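Local coordinates for protein PKS (Streptomyces albus, PDB 4OQJ) that probably condenses acyl and extender units on carrier proteins as a ketosynthase of the polyketide synthase that builds the antibiotic oxazolomycin, at residues 26-31 with 116-121; 110-115 with 176-180. All coordinates share one frame; numbering follows the deposited sequence.

In the fold
The chain enters the ketosynthase fold along strand 23-31. Residues 116-121, at the end of helix 105-121, return to that strand after 84 residues, and contact 1 closes this first loop. Contact 2 uses an earlier part of the same helix, 110-115, and closes a second loop with 176-180, the C-terminal end of helix 171-180. Along the chain the order is 26-31, 110-115, 116-121, 176-180, so the two loops cross. The contacts also touch directly, since R31 of contact 1 makes a salt bridge with E112 of contact 2. Helix 105-121 thus ties the central sheet to helix 171-180, which reaches the second subunit.

Contact 1. Residues 26-31 with 116-121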
loop_
_atom_site.group_PDB
_atom_site.type_symbol
_atom_site.label_atom_id
_atom_site.label_comp_id
_atom_site.label_asym_id
_atom_site.label_seq_id
_atom_site.Cartn_x
_atom_site.Cartn_y
_atom_site.Cartn_z
ATOM N N ILE A 26 16.148 8.117 -10.016
ATOM C CA ILE A 26 16.534 9.299 -10.782
ATOM C C ILE A 26 16.590 10.550 -9.941
ATOM O O ILE A 26 16.980 11.604 -10.428
ATOM C CB ILE A 26 15.599 9.550 -11.960
ATOM C CG1 ILE A 26 14.157 9.789 -11.490
ATOM C CG2 ILE A 26 15.682 8.388 -12.955
ATOM C CD1 ILE A 26 13.259 10.285 -12.616
ATOM N N GLY A 27 16.214 10.441 -8.677
ATOM C CA GLY A 27 16.324 11.556 -7.760
ATOM C C GLY A 27 16.123 11.052 -6.345
ATOM O O GLY A 27 15.651 9.935 -6.154
ATOM N N LEU A 28 16.498 11.857 -5.359
ATOM C CA LEU A 28 16.317 11.465 -3.968
ATOM C C LEU A 28 16.560 12.652 -3.074
ATOM O O LEU A 28 17.129 13.652 -3.501
ATOM C CB LEU A 28 17.237 10.299 -3.580
ATOM C CG LEU A 28 18.760 10.426 -3.745
ATOM C CD1 LEU A 28 19.379 11.266 -2.655
ATOM C CD2 LEU A 28 19.384 9.038 -3.737
ATOM N N ALA A 29 16.083 12.550 -1.841
ATOM C CA ALA A 29 16.241 13.613 -0.868
ATOM C C ALA A 29 16.108 13.045 0.536
ATOM O O ALA A 29 15.491 12.002 0.744
ATOM C CB ALA A 29 15.217 14.708 -1.098
ATOM N N CYS A 30 16.695 13.746 1.498
ATOM C CA CYS A 30 16.679 13.282 2.865
ATOM C C CYS A 30 17.011 14.395 3.833
ATOM O O CYS A 30 17.857 15.267 3.569
ATOM C CB CYS A 30 17.664 12.119 3.048
ATOM S SG CYS A 30 19.375 12.527 2.560
ATOM N N ARG A 31 16.334 14.345 4.965
ATOM C CA ARG A 31 16.679 15.132 6.131
ATOM C C ARG A 31 16.760 14.137 7.273
ATOM O O ARG A 31 15.737 13.609 7.732
ATOM C CB ARG A 31 15.643 16.214 6.394
ATOM C CG ARG A 31 15.394 17.091 5.157
ATOM C CD ARG A 31 14.059 17.774 5.211
ATOM N NE ARG A 31 13.954 18.825 4.192
ATOM C CZ ARG A 31 13.107 19.842 4.265
ATOM N NH1 ARG A 31 12.282 19.933 5.305
ATOM N NH2 ARG A 31 13.088 20.769 3.302
ATOM N N GLU A 116 11.847 18.352 -2.823
ATOM C CA GLU A 116 13.291 18.314 -3.042
ATOM C C GLU A 116 13.694 17.144 -3.920
ATOM O O GLU A 116 14.575 17.292 -4.762
ATOM C CB GLU A 116 14.053 18.218 -1.715
ATOM C CG GLU A 116 14.106 19.507 -0.901
ATOM C CD GLU A 116 14.675 19.285 0.516
ATOM O OE1 GLU A 116 14.685 18.121 0.979
ATOM O OE2 GLU A 116 15.104 20.274 1.166
ATOM N N ALA A 117 13.076 15.976 -3.713
ATOM C CA ALA A 117 13.445 14.789 -4.484
ATOM C C ALA A 117 13.125 14.975 -5.966
ATOM O O ALA A 117 13.916 14.586 -6.834
ATOM C CB ALA A 117 12.750 13.550 -3.944
ATOM N N LEU A 118 11.974 15.567 -6.255
ATOM C CA LEU A 118 11.571 15.830 -7.638
ATOM C C LEU A 118 12.460 16.911 -8.253
ATOM O O LEU A 118 12.871 16.804 -9.405
ATOM C CB LEU A 118 10.102 16.236 -7.704
ATOM C CG LEU A 118 9.146 15.053 -7.535
ATOM C CD1 LEU A 118 7.782 15.512 -7.100
ATOM C CD2 LEU A 118 9.070 14.290 -8.844
ATOM N N GLU A 119 12.776 17.941 -7.479
ATOM C CA GLU A 119 13.754 18.926 -7.913
ATOM C C GLU A 119 15.098 18.297 -8.281
ATOM O O GLU A 119 15.675 18.632 -9.300
ATOM C CB GLU A 119 13.968 19.971 -6.829
ATOM C CG GLU A 119 13.006 21.127 -6.885
ATOM C CD GLU A 119 13.432 22.224 -5.936
ATOM O OE1 GLU A 119 13.791 21.886 -4.780
ATOM O OE2 GLU A 119 13.416 23.409 -6.345
ATOM N N ARG A 120 15.619 17.411 -7.440
ATOM C CA ARG A 120 16.910 16.812 -7.733
ATOM C C ARG A 120 16.807 15.923 -8.964
ATOM O O ARG A 120 17.752 15.852 -9.749
ATOM C CB ARG A 120 17.431 16.023 -6.522
ATOM C CG ARG A 120 18.753 15.337 -6.747
ATOM C CD ARG A 120 19.434 15.014 -5.428
ATOM N NE ARG A 120 19.875 16.217 -4.714
ATOM C CZ ARG A 120 19.227 16.794 -3.699
ATOM N NH1 ARG A 120 19.732 17.881 -3.119
ATOM N NH2 ARG A 120 18.088 16.292 -3.239
ATOM N N ALA A 121 15.658 15.276 -9.150
ATOM C CA ALA A 121 15.416 14.466 -10.349
ATOM C C ALA A 121 15.328 15.321 -11.607
ATOM O O ALA A 121 15.663 14.859 -12.701
ATOM C CB ALA A 121 14.144 13.649 -10.194
HETATM O O HOH W 1 17.440 12.942 -12.923
HETATM O O HOH W 2 17.145 16.855 1.139
#
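E116 and A29 meet through their CB atoms, 3.7 Å apart, where strand 26-31 passes along helix 116-121. The strand and helix run roughly antiparallel, at 144°, with axes only 5.9 Å apart. Small residues permit this. A29 points at the helix, and its CB sits 3.6 Å from A117 N. G27 has no side chain, so its CA comes close to A121 CB.

E116 reaches along the strand with its chain extended beyond CG. Its carboxylate meets the R31 guanidinium in a salt bridge. R31 NH2 donates to E116 OE2 over 3.0 Å, nearly straight. OE2 lies in the guanidinium plane. The two planes are 69° apart, and NH2 stands above the carboxylate plane. R31 NE to E116 OE1 is a weak second bond. E112 also binds R31, so the guanidinium is held between two acids. A water accepts from C30 N and lies 2.8 Å from E116 OE1.

L28 points away, and it is its backbone that meets the helix. R120 NH2 gives a 2.8 Å hydrogen bond to L28 O, in the carbonyl plane. With CG anti to the backbone N (chi1 179°), the R120 chain curls round the outer end of L28 O, and its bend at chi3 brings NH2 back to that oxygen. Further along, A121 CA makes a CH...O contact of 3.3 Å with I26 O. A water donates to both I26 O and A121 O.

This is a buried strand-helix contact within the thiolase-type fold. Strand 259-267 pairs with the strand beside the helix. Helix 105-121 lies on one face of the sheet. L28 and C30 face helix 376-390 on the other, and helix 38-46 touches L28 and R120.

Contact 2. Residues 110-115 with 176-180; sequences FLECAY and TAYKL. With K (potassium ion), chain B.
The F110 ring meets T176 at its edge: OG1 lies in the ring plane, 3.4 Å from CD2. That hydroxyl is hydrogen-bonded to V172 O in its own helix. The Y115 ring is touched by L180, whose CD2 comes obliquely to within 3.8 Å of Y115 CD2. F699 meets the Y115 ring edge-to-face.

L180 and L111 bury the most surface here. L180 CG lies anti to the carbonyl carbon (chi1 -59°), which sends the two methyls among L111, A114 and Y115. CD1 rests 3.9 Å from A114 CB. CD2 is 3.8 Å from L111 CD1, as the two leucine side chains point opposite ways and meet at their methyl ends. A114 CB also meets T176 CG2. This is apolar helix-helix packing within the thiolase-type ketosynthase fold. The axes are 10.4 Å apart and cross at -52°.

K179 offers L111 its CB; its NZ turns off to F93 O. Y178 lies on another side of helix 171-180, at the subunit interface. Its OH binds a potassium ion at 2.9 Å, together with waters and the carbonyl oxygens of S292 and K294 of the second subunit. One of those waters sits over a face of the Y178 ring and donates to Y178 O.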
loop_
_atom_site.group_PDB
_atom_site.type_symbol
_atom_site.label_atom_id
_atom_site.label_comp_id
_atom_site.label_asym_id
_atom_site.label_seq_id
_atom_site.Cartn_x
_atom_site.Cartn_y
_atom_site.Cartn_z
ATOM N N PHE A 110 7.581 15.611 5.038
ATOM C CA PHE A 110 7.544 14.710 3.883
ATOM C C PHE A 110 7.249 15.509 2.617
ATOM O O PHE A 110 7.804 15.236 1.564
ATOM C CB PHE A 110 6.511 13.592 3.999
ATOM C CG PHE A 110 6.560 12.668 2.822
ATOM C CD1 PHE A 110 7.604 11.753 2.695
ATOM C CD2 PHE A 110 5.666 12.796 1.788
ATOM C CE1 PHE A 110 7.701 10.950 1.575
ATOM C CE2 PHE A 110 5.750 11.993 0.660
ATOM C CZ PHE A 110 6.758 11.067 0.556
ATOM N N LEU A 111 6.359 16.490 2.733
ATOM C CA LEU A 111 5.993 17.331 1.602
ATOM C C LEU A 111 7.200 18.113 1.089
ATOM O O LEU A 111 7.464 18.148 -0.113
ATOM C CB LEU A 111 4.855 18.292 1.989
ATOM C CG LEU A 111 4.419 19.320 0.934
ATOM C CD1 LEU A 111 4.143 18.672 -0.453
ATOM C CD2 LEU A 111 3.185 20.065 1.405
ATOM N N GLU A 112 7.961 18.727 1.985
ATOM C CA GLU A 112 9.138 19.472 1.524
ATOM C C GLU A 112 10.174 18.502 0.962
ATOM O O GLU A 112 10.821 18.796 -0.042
ATOM C CB GLU A 112 9.742 20.308 2.647
ATOM C CG GLU A 112 8.969 21.570 2.946
ATOM C CD GLU A 112 9.689 22.485 3.924
ATOM O OE1 GLU A 112 10.784 22.119 4.406
ATOM O OE2 GLU A 112 9.169 23.580 4.212
ATOM N N CYS A 113 10.332 17.346 1.599
ATOM C CA CYS A 113 11.325 16.361 1.131
ATOM C C CYS A 113 10.986 15.811 -0.280
ATOM O O CYS A 113 11.870 15.628 -1.122
ATOM C CB CYS A 113 11.433 15.206 2.123
ATOM S SG CYS A 113 12.825 14.088 1.780
ATOM N N ALA A 114 9.707 15.550 -0.528
ATOM C CA ALA A 114 9.263 15.077 -1.839
ATOM C C ALA A 114 9.505 16.129 -2.918
ATOM O O ALA A 114 9.934 15.803 -4.026
ATOM C CB ALA A 114 7.781 14.698 -1.795
ATOM N N TYR A 115 9.207 17.382 -2.594
ATOM C CA TYR A 115 9.499 18.503 -3.471
ATOM C C TYR A 115 10.987 18.491 -3.830
ATOM O O TYR A 115 11.341 18.587 -4.997
ATOM C CB TYR A 115 9.091 19.810 -2.786
ATOM C CG TYR A 115 9.140 21.086 -3.620
ATOM C CD1 TYR A 115 10.346 21.662 -3.997
ATOM C CD2 TYR A 115 7.967 21.753 -3.961
ATOM C CE1 TYR A 115 10.380 22.855 -4.731
ATOM C CE2 TYR A 115 7.984 22.931 -4.679
ATOM C CZ TYR A 115 9.188 23.481 -5.064
ATOM O OH TYR A 115 9.189 24.658 -5.777
ATOM N N THR A 176 0.514 15.352 -0.497
ATOM C CA THR A 176 1.639 15.543 -1.397
ATOM C C THR A 176 1.162 15.535 -2.844
ATOM O O THR A 176 1.591 16.369 -3.638
ATOM C CB THR A 176 2.720 14.464 -1.162
ATOM O OG1 THR A 176 3.154 14.539 0.206
ATOM C CG2 THR A 176 3.912 14.662 -2.061
ATOM N N ALA A 177 0.264 14.612 -3.187
ATOM C CA ALA A 177 -0.239 14.545 -4.565
ATOM C C ALA A 177 -0.965 15.843 -4.925
ATOM O O ALA A 177 -0.796 16.388 -6.025
ATOM C CB ALA A 177 -1.152 13.361 -4.733
ATOM N N TYR A 178 -1.765 16.350 -3.996
ATOM C CA TYR A 178 -2.543 17.556 -4.245
ATOM C C TYR A 178 -1.664 18.801 -4.372
ATOM O O TYR A 178 -1.914 19.675 -5.209
ATOM C CB TYR A 178 -3.567 17.769 -3.128
ATOM C CG TYR A 178 -4.339 19.048 -3.302
ATOM C CD1 TYR A 178 -5.218 19.194 -4.371
ATOM C CD2 TYR A 178 -4.182 20.119 -2.420
ATOM C CE1 TYR A 178 -5.928 20.363 -4.565
ATOM C CE2 TYR A 178 -4.902 21.312 -2.603
ATOM C CZ TYR A 178 -5.769 21.416 -3.688
ATOM O OH TYR A 178 -6.481 22.566 -3.917
ATOM N N LYS A 179 -0.630 18.889 -3.551
ATOM C CA LYS A 179 0.179 20.100 -3.522
ATOM C C LYS A 179 1.301 20.090 -4.547
ATOM O O LYS A 179 1.767 21.157 -4.936
ATOM C CB LYS A 179 0.761 20.304 -2.130
ATOM C CG LYS A 179 -0.263 20.697 -1.091
ATOM C CD LYS A 179 -0.853 22.059 -1.387
ATOM C CE LYS A 179 -1.814 22.462 -0.297
ATOM N NZ LYS A 179 -2.362 23.812 -0.556
ATOM N N LEU A 180 1.744 18.901 -4.970
ATOM C CA LEU A 180 2.802 18.784 -5.985
ATOM C C LEU A 180 2.286 18.440 -7.394
ATOM O O LEU A 180 3.044 18.499 -8.353
ATOM C CB LEU A 180 3.826 17.730 -5.569
ATOM C CG LEU A 180 4.541 17.949 -4.227
ATOM C CD1 LEU A 180 5.732 17.009 -4.108
ATOM C CD2 LEU A 180 4.989 19.391 -4.067
HETATM K K K B . -5.535 23.452 -6.533
HETATM O O HOH W 3 -3.026 22.375 -5.239
HETATM O O HOH W 4 -7.023 25.829 -5.025
HETATM O O HOH W 5 -6.237 24.713 -9.338
HETATM O O HOH W 6 -3.506 24.872 -7.985
#